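CMP-sialic acid transporter 1 (Zea mays, PDB 6I1R) probably carries CMP-sialic acid from the cytoplasm into the Golgi as an antiporter against CMP, and is caught here outward-facing with CMP bound. Local coordinates at residues M270-T273 / M274-I278; A285-Q288 / L289-I293; F215-G218 / F219-P223; A7-L10 / T11-S15; A131-L134 / L135-T139. The protein carries 5 engineered substitutions. All coordinates share one frame; numbering follows the deposited sequence.

Contact 1 of 5, residues M270-T273 / M274-I278; sequences MLLT and MVLSI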
loop_
_atom_site.group_PDB
_atom_site.type_symbol
_atom_site.label_atom_id
_atom_site.label_comp_id
_atom_site.label_asym_id
_atom_site.label_seq_id
_atom_site.Cartn_x
_atom_site.Cartn_y
_atom_site.Cartn_z
ATOM N N MET B 270 14.154 14.385 8.120
ATOM C CA MET B 270 14.388 13.352 7.114
ATOM C C MET B 270 15.766 12.710 7.325
ATOM O O MET B 270 15.935 11.515 7.082
ATOM C CB MET B 270 14.317 13.948 5.705
ATOM C CG MET B 270 14.227 12.909 4.604
ATOM S SD MET B 270 15.167 13.394 3.136
ATOM C CE MET B 270 16.839 13.111 3.712
ATOM N N LEU B 271 16.746 13.500 7.760
ATOM C CA LEU B 271 18.081 12.970 8.054
ATOM C C LEU B 271 18.027 12.134 9.339
ATOM O O LEU B 271 18.600 11.047 9.392
ATOM C CB LEU B 271 19.083 14.122 8.193
ATOM C CG LEU B 271 19.483 14.822 6.894
ATOM C CD1 LEU B 271 20.388 16.009 7.184
ATOM C CD2 LEU B 271 20.163 13.857 5.932
ATOM N N LEU B 272 17.340 12.644 10.361
ATOM C CA LEU B 272 17.235 11.948 11.647
ATOM C C LEU B 272 16.557 10.586 11.446
ATOM O O LEU B 272 16.988 9.589 12.028
ATOM C CB LEU B 272 16.449 12.819 12.633
ATOM C CG LEU B 272 16.287 12.252 14.044
ATOM C CD1 LEU B 272 17.638 12.032 14.706
ATOM C CD2 LEU B 272 15.422 13.166 14.898
ATOM N N THR B 273 15.510 10.556 10.622
ATOM C CA THR B 273 14.770 9.321 10.329
ATOM C C THR B 273 15.726 8.245 9.796
ATOM O O THR B 273 15.668 7.092 10.224
ATOM C CB THR B 273 13.628 9.577 9.335
ATOM O OG1 THR B 273 12.617 10.336 10.000
ATOM C CG2 THR B 273 13.014 8.308 8.786
ATOM N N MET B 274 16.587 8.632 8.858
ATOM C CA MET B 274 17.554 7.708 8.257
ATOM C C MET B 274 18.563 7.237 9.313
ATOM O O MET B 274 18.942 6.065 9.324
ATOM C CB MET B 274 18.303 8.370 7.097
ATOM C CG MET B 274 17.532 8.353 5.791
ATOM S SD MET B 274 18.124 9.603 4.624
ATOM C CE MET B 274 17.776 8.795 3.063
ATOM N N VAL B 275 18.995 8.145 10.188
ATOM C CA VAL B 275 19.954 7.804 11.246
ATOM C C VAL B 275 19.288 6.834 12.233
ATOM O O VAL B 275 19.922 5.877 12.678
ATOM C CB VAL B 275 20.491 9.062 11.962
ATOM C CG1 VAL B 275 21.280 8.713 13.216
ATOM C CG2 VAL B 275 21.333 9.923 11.032
ATOM N N LEU B 276 18.023 7.079 12.567
ATOM C CA LEU B 276 17.308 6.223 13.522
ATOM C C LEU B 276 16.982 4.871 12.871
ATOM O O LEU B 276 17.009 3.844 13.544
ATOM C CB LEU B 276 16.038 6.937 14.003
ATOM C CG LEU B 276 16.265 8.111 14.958
ATOM C CD1 LEU B 276 14.975 8.883 15.188
ATOM C CD2 LEU B 276 16.842 7.637 16.285
ATOM N N SER B 277 16.708 4.869 11.567
ATOM C CA SER B 277 16.390 3.635 10.832
ATOM C C SER B 277 17.565 2.644 10.860
ATOM O O SER B 277 17.373 1.459 10.586
ATOM C CB SER B 277 15.988 3.942 9.411
ATOM O OG SER B 277 14.755 4.646 9.372
ATOM N N ILE B 278 18.772 3.119 11.164
ATOM C CA ILE B 278 19.952 2.247 11.224
ATOM C C ILE B 278 19.881 1.378 12.489
ATOM O O ILE B 278 20.219 0.196 12.442
ATOM C CB ILE B 278 21.252 3.078 11.136
ATOM C CG1 ILE B 278 21.516 3.544 9.700
ATOM C CG2 ILE B 278 22.445 2.317 11.700
ATOM C CD1 ILE B 278 22.349 4.800 9.599
#

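Contact 2 of 5, residues A285-Q288 / L289-I293; sequences ATIQ and LFLGI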
loop_
_atom_site.group_PDB
_atom_site.type_symbol
_atom_site.label_atom_id
_atom_site.label_comp_id
_atom_site.label_asym_id
_atom_site.label_seq_id
_atom_site.Cartn_x
_atom_site.Cartn_y
_atom_site.Cartn_z
ATOM N N ALA B 285 23.822 1.780 6.674
ATOM C CA ALA B 285 24.370 3.137 6.601
ATOM C C ALA B 285 25.225 3.278 5.336
ATOM O O ALA B 285 26.005 2.383 5.010
ATOM C CB ALA B 285 25.175 3.435 7.842
ATOM N N THR B 286 25.064 4.399 4.632
ATOM C CA THR B 286 25.803 4.659 3.393
ATOM C C THR B 286 26.601 5.961 3.527
ATOM O O THR B 286 26.358 6.775 4.423
ATOM C CB THR B 286 24.867 4.734 2.179
ATOM O OG1 THR B 286 24.143 5.964 2.232
ATOM C CG2 THR B 286 23.897 3.575 2.104
ATOM N N ILE B 287 27.547 6.142 2.612
ATOM C CA ILE B 287 28.348 7.364 2.541
ATOM C C ILE B 287 27.436 8.537 2.153
ATOM O O ILE B 287 27.652 9.661 2.601
ATOM C CB ILE B 287 29.534 7.190 1.566
ATOM C CG1 ILE B 287 30.627 8.238 1.800
ATOM C CG2 ILE B 287 29.070 7.175 0.115
ATOM C CD1 ILE B 287 31.508 7.955 2.996
ATOM N N GLN B 288 26.407 8.263 1.349
ATOM C CA GLN B 288 25.487 9.303 0.864
ATOM C C GLN B 288 24.769 9.958 2.051
ATOM O O GLN B 288 24.503 11.164 2.035
ATOM C CB GLN B 288 24.451 8.725 -0.104
ATOM C CG GLN B 288 25.049 7.989 -1.295
ATOM C CD GLN B 288 24.993 6.490 -1.138
ATOM O OE1 GLN B 288 23.976 5.926 -0.742
ATOM N NE2 GLN B 288 26.094 5.827 -1.452
ATOM N N LEU B 289 24.439 9.149 3.056
ATOM C CA LEU B 289 23.863 9.647 4.304
ATOM C C LEU B 289 24.883 10.552 5.004
ATOM O O LEU B 289 24.580 11.695 5.345
ATOM C CB LEU B 289 23.483 8.454 5.190
ATOM C CG LEU B 289 22.866 8.801 6.545
ATOM C CD1 LEU B 289 21.497 9.442 6.371
ATOM C CD2 LEU B 289 22.768 7.567 7.427
ATOM N N PHE B 290 26.083 10.017 5.205
ATOM C CA PHE B 290 27.190 10.738 5.838
ATOM C C PHE B 290 27.384 12.097 5.147
ATOM O O PHE B 290 27.387 13.136 5.811
ATOM C CB PHE B 290 28.441 9.854 5.820
ATOM C CG PHE B 290 29.758 10.538 6.090
ATOM C CD1 PHE B 290 30.039 11.081 7.334
ATOM C CD2 PHE B 290 30.738 10.596 5.109
ATOM C CE1 PHE B 290 31.261 11.689 7.581
ATOM C CE2 PHE B 290 31.957 11.207 5.357
ATOM C CZ PHE B 290 32.216 11.754 6.593
ATOM N N LEU B 291 27.500 12.084 3.820
ATOM C CA LEU B 291 27.803 13.298 3.053
ATOM C C LEU B 291 26.651 14.304 3.189
ATOM O O LEU B 291 26.877 15.475 3.500
ATOM C CB LEU B 291 28.036 12.931 1.583
ATOM C CG LEU B 291 29.239 12.031 1.299
ATOM C CD1 LEU B 291 29.306 11.672 -0.179
ATOM C CD2 LEU B 291 30.537 12.681 1.751
ATOM N N GLY B 292 25.424 13.839 2.963
ATOM C CA GLY B 292 24.237 14.694 3.021
ATOM C C GLY B 292 24.101 15.419 4.353
ATOM O O GLY B 292 23.665 16.571 4.393
ATOM N N ILE B 293 24.475 14.744 5.439
ATOM C CA ILE B 293 24.390 15.317 6.790
ATOM C C ILE B 293 25.380 16.483 6.916
ATOM O O ILE B 293 25.024 17.540 7.438
ATOM C CB ILE B 293 24.632 14.233 7.863
ATOM C CG1 ILE B 293 23.437 13.284 7.977
ATOM C CG2 ILE B 293 24.976 14.858 9.209
ATOM C CD1 ILE B 293 23.741 11.990 8.695
#

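Contact 3 of 5, residues F215-G218 / F219-P223; sequences FKAG and FELGP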
loop_
_atom_site.group_PDB
_atom_site.type_symbol
_atom_site.label_atom_id
_atom_site.label_comp_id
_atom_site.label_asym_id
_atom_site.label_seq_id
_atom_site.Cartn_x
_atom_site.Cartn_y
_atom_site.Cartn_z
ATOM N N PHE B 215 -18.309 9.318 -5.014
ATOM C CA PHE B 215 -19.037 9.654 -6.246
ATOM C C PHE B 215 -18.415 8.938 -7.452
ATOM O O PHE B 215 -19.134 8.532 -8.366
ATOM C CB PHE B 215 -19.052 11.165 -6.492
ATOM C CG PHE B 215 -19.564 11.564 -7.853
ATOM C CD1 PHE B 215 -20.925 11.616 -8.114
ATOM C CD2 PHE B 215 -18.685 11.868 -8.882
ATOM C CE1 PHE B 215 -21.395 11.976 -9.368
ATOM C CE2 PHE B 215 -19.157 12.226 -10.136
ATOM C CZ PHE B 215 -20.510 12.279 -10.377
ATOM N N LYS B 216 -17.091 8.790 -7.454
ATOM C CA LYS B 216 -16.368 8.184 -8.578
ATOM C C LYS B 216 -16.825 6.734 -8.797
ATOM O O LYS B 216 -16.746 6.229 -9.919
ATOM C CB LYS B 216 -14.857 8.234 -8.334
ATOM N N ALA B 217 -17.288 6.070 -7.738
ATOM C CA ALA B 217 -17.801 4.700 -7.832
ATOM C C ALA B 217 -19.329 4.679 -7.667
ATOM O O ALA B 217 -19.890 3.669 -7.243
ATOM C CB ALA B 217 -17.121 3.839 -6.796
ATOM N N GLY B 218 -19.996 5.786 -7.996
ATOM C CA GLY B 218 -21.461 5.852 -8.053
ATOM C C GLY B 218 -22.140 5.670 -6.702
ATOM O O GLY B 218 -23.336 5.374 -6.660
ATOM N N PHE B 219 -21.399 5.840 -5.605
ATOM C CA PHE B 219 -21.921 5.686 -4.232
ATOM C C PHE B 219 -22.453 4.266 -3.983
ATOM O O PHE B 219 -23.165 4.043 -3.001
ATOM C CB PHE B 219 -23.031 6.703 -3.943
ATOM C CG PHE B 219 -22.691 8.138 -4.253
ATOM C CD1 PHE B 219 -21.748 8.822 -3.502
ATOM C CD2 PHE B 219 -23.334 8.814 -5.280
ATOM C CE1 PHE B 219 -21.442 10.145 -3.782
ATOM C CE2 PHE B 219 -23.027 10.138 -5.558
ATOM C CZ PHE B 219 -22.083 10.801 -4.807
ATOM N N GLU B 220 -22.102 3.304 -4.835
ATOM C CA GLU B 220 -22.664 1.953 -4.737
ATOM C C GLU B 220 -21.858 1.130 -3.723
ATOM O O GLU B 220 -22.397 0.217 -3.097
ATOM C CB GLU B 220 -22.684 1.271 -6.108
ATOM C CG GLU B 220 -23.992 1.461 -6.855
ATOM C CD GLU B 220 -23.906 1.252 -8.358
ATOM O OE1 GLU B 220 -24.626 0.373 -8.873
ATOM O OE2 GLU B 220 -23.125 1.973 -9.010
ATOM N N LEU B 221 -20.580 1.466 -3.562
ATOM C CA LEU B 221 -19.684 0.727 -2.673
ATOM C C LEU B 221 -19.788 1.309 -1.256
ATOM O O LEU B 221 -20.719 2.060 -0.955
ATOM C CB LEU B 221 -18.255 0.816 -3.221
ATOM C CG LEU B 221 -18.090 0.486 -4.706
ATOM C CD1 LEU B 221 -16.627 0.558 -5.116
ATOM C CD2 LEU B 221 -18.670 -0.883 -5.033
ATOM N N GLY B 222 -18.845 0.949 -0.389
ATOM C CA GLY B 222 -18.836 1.439 0.986
ATOM C C GLY B 222 -18.564 2.934 1.058
ATOM O O GLY B 222 -17.657 3.432 0.387
ATOM N N PRO B 223 -19.349 3.663 1.871
ATOM C CA PRO B 223 -19.166 5.102 2.031
ATOM C C PRO B 223 -18.030 5.438 3.009
ATOM O O PRO B 223 -17.764 4.681 3.946
ATOM C CB PRO B 223 -20.521 5.595 2.555
ATOM C CG PRO B 223 -21.017 4.444 3.387
ATOM C CD PRO B 223 -20.481 3.208 2.695
#

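Contact 4 of 5, residues A7-L10 / T11-S15; sequences AALL and TILTS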
loop_
_atom_site.group_PDB
_atom_site.type_symbol
_atom_site.label_atom_id
_atom_site.label_comp_id
_atom_site.label_asym_id
_atom_site.label_seq_id
_atom_site.Cartn_x
_atom_site.Cartn_y
_atom_site.Cartn_z
ATOM N N ALA B 7 11.057 24.702 16.435
ATOM C CA ALA B 7 11.660 24.140 15.220
ATOM C C ALA B 7 12.349 22.804 15.531
ATOM O O ALA B 7 12.255 21.857 14.746
ATOM C CB ALA B 7 12.633 25.130 14.625
ATOM N N ALA B 8 13.045 22.742 16.663
ATOM C CA ALA B 8 13.712 21.513 17.096
ATOM C C ALA B 8 12.665 20.444 17.428
ATOM O O ALA B 8 12.836 19.274 17.084
ATOM C CB ALA B 8 14.601 21.799 18.283
ATOM N N LEU B 9 11.590 20.858 18.096
ATOM C CA LEU B 9 10.512 19.948 18.484
ATOM C C LEU B 9 9.795 19.430 17.230
ATOM O O LEU B 9 9.430 18.257 17.167
ATOM C CB LEU B 9 9.543 20.682 19.417
ATOM C CG LEU B 9 8.371 19.855 19.949
ATOM C CD1 LEU B 9 8.860 18.654 20.747
ATOM C CD2 LEU B 9 7.446 20.716 20.796
ATOM N N LEU B 10 9.598 20.303 16.245
ATOM C CA LEU B 10 8.997 19.899 14.971
ATOM C C LEU B 10 9.882 18.839 14.304
ATOM O O LEU B 10 9.373 17.867 13.760
ATOM C CB LEU B 10 8.822 21.126 14.069
ATOM C CG LEU B 10 8.244 20.857 12.679
ATOM C CD1 LEU B 10 6.912 20.128 12.769
ATOM C CD2 LEU B 10 8.086 22.153 11.900
ATOM N N THR B 11 11.199 19.028 14.360
ATOM C CA THR B 11 12.142 18.048 13.815
ATOM C C THR B 11 11.959 16.707 14.536
ATOM O O THR B 11 11.826 15.668 13.889
ATOM C CB THR B 11 13.589 18.552 13.911
ATOM O OG1 THR B 11 13.669 19.782 13.192
ATOM C CG2 THR B 11 14.601 17.573 13.360
ATOM N N ILE B 12 11.940 16.738 15.867
ATOM C CA ILE B 12 11.771 15.520 16.659
ATOM C C ILE B 12 10.458 14.835 16.258
ATOM O O ILE B 12 10.445 13.629 16.015
ATOM C CB ILE B 12 11.830 15.823 18.173
ATOM C CG1 ILE B 12 13.233 16.251 18.619
ATOM C CG2 ILE B 12 11.322 14.643 18.991
ATOM C CD1 ILE B 12 14.311 15.212 18.389
ATOM N N LEU B 13 9.370 15.596 16.164
ATOM C CA LEU B 13 8.049 14.996 15.945
ATOM C C LEU B 13 7.826 14.679 14.458
ATOM O O LEU B 13 7.099 13.742 14.154
ATOM C CB LEU B 13 6.960 15.928 16.491
ATOM C CG LEU B 13 6.857 16.004 18.016
ATOM C CD1 LEU B 13 5.760 16.969 18.436
ATOM C CD2 LEU B 13 6.609 14.631 18.625
ATOM N N THR B 14 8.433 15.420 13.531
ATOM C CA THR B 14 8.268 15.105 12.097
ATOM C C THR B 14 8.909 13.742 11.790
ATOM O O THR B 14 8.447 13.030 10.896
ATOM C CB THR B 14 8.836 16.210 11.194
ATOM O OG1 THR B 14 8.106 17.415 11.429
ATOM C CG2 THR B 14 8.752 15.876 9.720
ATOM N N SER B 15 9.961 13.383 12.527
ATOM C CA SER B 15 10.624 12.086 12.346
ATOM C C SER B 15 9.873 10.990 13.114
ATOM O O SER B 15 9.963 9.819 12.751
ATOM C CB SER B 15 12.076 12.149 12.756
ATOM O OG SER B 15 12.217 12.056 14.165
#

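Contact 5 of 5, residues A131-L134 / L135-T139; sequences AIVL and LAVGT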
loop_
_atom_site.group_PDB
_atom_site.type_symbol
_atom_site.label_atom_id
_atom_site.label_comp_id
_atom_site.label_asym_id
_atom_site.label_seq_id
_atom_site.Cartn_x
_atom_site.Cartn_y
_atom_site.Cartn_z
ATOM N N ALA B 131 22.883 28.692 1.034
ATOM C CA ALA B 131 22.494 27.736 2.078
ATOM C C ALA B 131 21.206 27.006 1.674
ATOM O O ALA B 131 21.112 25.785 1.829
ATOM C CB ALA B 131 22.331 28.449 3.399
ATOM N N ILE B 132 20.227 27.750 1.156
ATOM C CA ILE B 132 18.954 27.151 0.727
ATOM C C ILE B 132 19.262 26.064 -0.310
ATOM O O ILE B 132 18.783 24.935 -0.197
ATOM C CB ILE B 132 17.972 28.205 0.166
ATOM C CG1 ILE B 132 17.743 29.382 1.121
ATOM C CG2 ILE B 132 16.652 27.554 -0.226
ATOM C CD1 ILE B 132 17.314 28.988 2.515
ATOM N N VAL B 133 20.079 26.411 -1.302
ATOM C CA VAL B 133 20.459 25.467 -2.351
ATOM C C VAL B 133 21.190 24.285 -1.704
ATOM O O VAL B 133 20.834 23.130 -1.938
ATOM C CB VAL B 133 21.316 26.136 -3.446
ATOM C CG1 VAL B 133 21.898 25.113 -4.414
ATOM C CG2 VAL B 133 20.533 27.196 -4.208
ATOM N N LEU B 134 22.189 24.573 -0.875
ATOM C CA LEU B 134 22.964 23.504 -0.240
ATOM C C LEU B 134 22.034 22.535 0.495
ATOM O O LEU B 134 22.276 21.332 0.471
ATOM C CB LEU B 134 23.991 24.089 0.733
ATOM C CG LEU B 134 25.401 24.269 0.178
ATOM C CD1 LEU B 134 26.289 24.908 1.227
ATOM C CD2 LEU B 134 25.994 22.945 -0.284
ATOM N N LEU B 135 20.992 23.056 1.141
ATOM C CA LEU B 135 20.055 22.206 1.880
ATOM C C LEU B 135 19.379 21.225 0.915
ATOM O O LEU B 135 19.331 20.024 1.180
ATOM C CB LEU B 135 19.016 23.076 2.593
ATOM C CG LEU B 135 18.064 22.327 3.525
ATOM C CD1 LEU B 135 18.804 21.774 4.735
ATOM C CD2 LEU B 135 16.918 23.224 3.968
ATOM N N ALA B 136 18.863 21.751 -0.193
ATOM C CA ALA B 136 18.198 20.934 -1.208
ATOM C C ALA B 136 19.178 19.901 -1.777
ATOM O O ALA B 136 18.818 18.741 -1.965
ATOM C CB ALA B 136 17.643 21.819 -2.297
ATOM N N VAL B 137 20.408 20.335 -2.043
ATOM C CA VAL B 137 21.432 19.454 -2.605
ATOM C C VAL B 137 21.817 18.396 -1.561
ATOM O O VAL B 137 22.017 17.235 -1.908
ATOM C CB VAL B 137 22.660 20.254 -3.086
ATOM C CG1 VAL B 137 23.822 19.343 -3.449
ATOM C CG2 VAL B 137 22.322 21.168 -4.253
ATOM N N GLY B 138 21.912 18.796 -0.294
ATOM C CA GLY B 138 22.362 17.905 0.783
ATOM C C GLY B 138 21.363 16.802 1.091
ATOM O O GLY B 138 21.752 15.676 1.416
ATOM N N THR B 139 20.076 17.133 1.004
ATOM C CA THR B 139 19.001 16.177 1.269
ATOM C C THR B 139 18.903 15.185 0.104
ATOM O O THR B 139 18.792 13.977 0.313
ATOM C CB THR B 139 17.675 16.906 1.510
ATOM O OG1 THR B 139 17.415 17.741 0.381
ATOM C CG2 THR B 139 17.687 17.739 2.773
#

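Contact 1 of 5, residues M270-T273 / M274-I278
Near the C-terminal end of transmembrane helix 259-279, a serine folds its hydroxyl back onto the main chain. Ser277 reaches Thr273 O twice, through its backbone N at 2.8 Å and through OG at 2.7 Å. The two donors arrive from opposite faces of the carbonyl plane: N is moderately tilted from it, and OG stands above it, 40° out. The hydroxyl gets there because OG lies beside the backbone N of Ser277, opposite its carbonyl carbon (chi1 -67°), and so leans over the preceding turn. Thr273 uses the same device one turn earlier, its OG1 bonding to Ala269 O, and each hydroxyl thereby has a partner within its own helix.

The remaining side-chain contacts are apolar. Leu272 CG meets Leu276 CD1 at 3.8 Å beside the bond from Leu276 N to Leu272 O (2.8 Å); Leu272 touches Ser15, and Leu276 touches Ile19, of helix 3-24. Elsewhere on the helix Met270 and Met274 lie side by side and point the same way. Met270 is kinked at its last two torsions, which brings CE to 3.8 Å from SD of the more extended Met274; both side chains touch Ser142 of helix 126-143. Serine and threonine hydroxyls returned to the carbonyl four residues back, on an otherwise apolar stretch of helix, are common in transmembrane helices.

Contact 2 of 5, residues A285-Q288 / L289-I293
Thr286 OG1 is held between two polar groups at the start of helix 287-304: it weakly accepts from Leu289 N at 3.3 Å and donates to Gln288 OE1 at 3.0 Å. Thr286 is the N-cap, and its hydroxyl stands in for a carbonyl that the first turn lacks. The position is set by chi1 (73°), which places OG1 between the backbone N and the carbonyl carbon, over the end of the helix. Gln288 bends back at chi2 to meet it, and the hydroxyl sits above the plane of the amide, 74° out of it. The backbone oxygen of Thr286 adds weak bonds of its own, to Phe290 N and, at a poorer angle, to Leu289 N. A valine here would probably leave Leu289 N with just that bent backbone bond and set the Gln288 amide free to turn.

One residue further on, regular helical bonding takes over, with Leu291 N on Ile287 O at 2.7 Å. The side chain of Ile287 lies against two neighbours: its CD1 approaches Phe290 CD2 obliquely at 3.5 Å, and its CG1 comes to 4.1 Å from Leu291 CG. All three are on the surface. Leu289 points elsewhere and is buried, packing on Met274 and Ile278 of the preceding helix 259-279, while Ile293 meets Leu271 a turn further along the same helix pair.

Contact 3 of 5, residues F215-G218 / F219-P223
This is a helix-ending turn on the surface, where helix 191-216 stops and the chain enters the loop leading to helix 224-227, with Phe215 and Phe219 packed together across the reversal. Gly218, at positive phi, is the C-prime residue of a Schellman motif: its N bonds to Phe215 O at 2.9 Å, and Phe219 N reaches back to Asp214 O. A type I' beta turn from Ala217 to Glu220 overlaps it, closed by a nearly straight bond from Glu220 N to Ala217 O (3.3 Å), the donor sitting above the carbonyl plane.

The reversal folds the Phe219 ring over the last helical turn. Its face lies on Phe215 CA, a CH-pi contact with CA 3.8 Å from the ring centroid. Beyond it, Phe219 CZ comes to 3.5 Å from Phe215 CB, while Phe219 CE2 sits in the plane of the Phe215 ring, at its edge. The rings themselves meet obliquely, with planes at 62°. Phe215 turns CG opposite its backbone N (chi1 170°), so that its ring stands beside that of Phe219 and leaves the backbone to be covered.

Past the turn, Leu221 CD1 packs on Ala217 CB at 3.7 Å, and Leu221 also touches Thr94 of the second subunit, whose OG1 is hydrogen-bonded to Gly222 N. An apolar contact between the residue after the glycine and the last helical turn commonly accompanies a Schellman motif; here Phe215 supplies the helical partner.

Contact 4 of 5, residues A7-L10 / T11-S15
Leu10 and Thr14 form the closely fitted side of this helix segment, whereas Leu9 and Leu13 are more loosely paired. Leu10 O accepts two bonds from Thr14, one from the backbone N and one from OG1 at 2.7 Å. The hydroxyl stands above the carbonyl plane, 43° out of it, and the amide is tilted much less. Thr14 holds OG1 beside its own backbone N, opposite the carbonyl carbon (chi1 -63°), and this leans the oxygen over the turn before it. Leu10 CD1 lies beside this oxygen. The same leucine is buried against Thr246 and Leu253 of helix 234-256, while Thr14 touches Ala269 of helix 259-279. A valine in place of Thr14 would probably leave Leu10 O with the backbone amide as its one donor from this residue.

Near Thr11 the polar network reaches between helices: Ala7 O accepts from Thr11 N at 3.0 Å and also from Ser265 OG of helix 259-279.

The contrast comes at Leu9, Ala8 and Ile12, which lie on the surface, where they may face lipid. Leu9 and Leu13 run alongside each other and point the same way, but Leu9 CG and Leu13 CD1 approach no nearer than 4.2 Å. Leu13 itself packs inward on Asn242 and Thr246 of helix 234-256, and it is its pairing with Leu9 that is loose. Ala8 and Ile12 are linked through their backbones, Ile12 N to Ala8 O at 3.0 Å. An apolar surface strip, with leucines and hydroxylated residues packed on neighbouring helices, is typical of a transmembrane helix within a bundle.

Contact 5 of 5, residues A131-L134 / L135-T139
Backbone hydrogen bonds carry most of this contact in the middle of helix 126-143. Leu135 N bonds to Ala131 O at 2.8 Å, and Ala136 N to Ile132 O at 3.2 Å. Val137 N then meets Val133 O at 2.8 Å, and Gly138 N is bonded to Leu134 O. Ala131 O has a second partner, the hydroxyl of Ser299 on helix 287-304.

These are the regular i to i+4 bonds of an alpha helix within the helical bundle of a nucleotide-sugar transporter, and one side of it is thoroughly enclosed. Ile132, Leu135 and Ala136 pack on Ile109 of helix 108-118, and Leu135 also touches Tyr264 and Ser267 of helix 259-279.

Apolar side-chain contact across the two segments centres on the valines. Val133 and Val137 lie side by side on the surface and point the same way, Val133 CG1 being 4.0 Å from Val137 CG2. The branch of Val137 that does the touching lies beside its backbone N, opposite the carbonyl carbon, and leans back over the previous turn, where CG2 also comes to 3.4 Å from Val133 O.

Contacts 1 and 2 sit on consecutive helices, their centres 11 Å apart, and join directly: Met274 CB meets Leu289 CD1 at 3.4 Å, and Ile278 CD1 meets Ala285 CB at 3.6 Å. Contact 4 packs on the helix of contact 1 through Ser15, whose CB lies 3.3 Å from Thr273 OG1. Contact 5 just touches it, Met270 CE lying 4.0 Å from Thr139 O. Contact 1 is thus the shared neighbour of contacts 2, 4 and 5. Contact 3 stands apart, its centre about 40 Å from that of contact 1, but ends helix 191-216, which carries CMP-pocket residues Phe205, Asn206 and Trp209. The side chain of Leu10 in contact 4 is about 12 Å from the bound CMP.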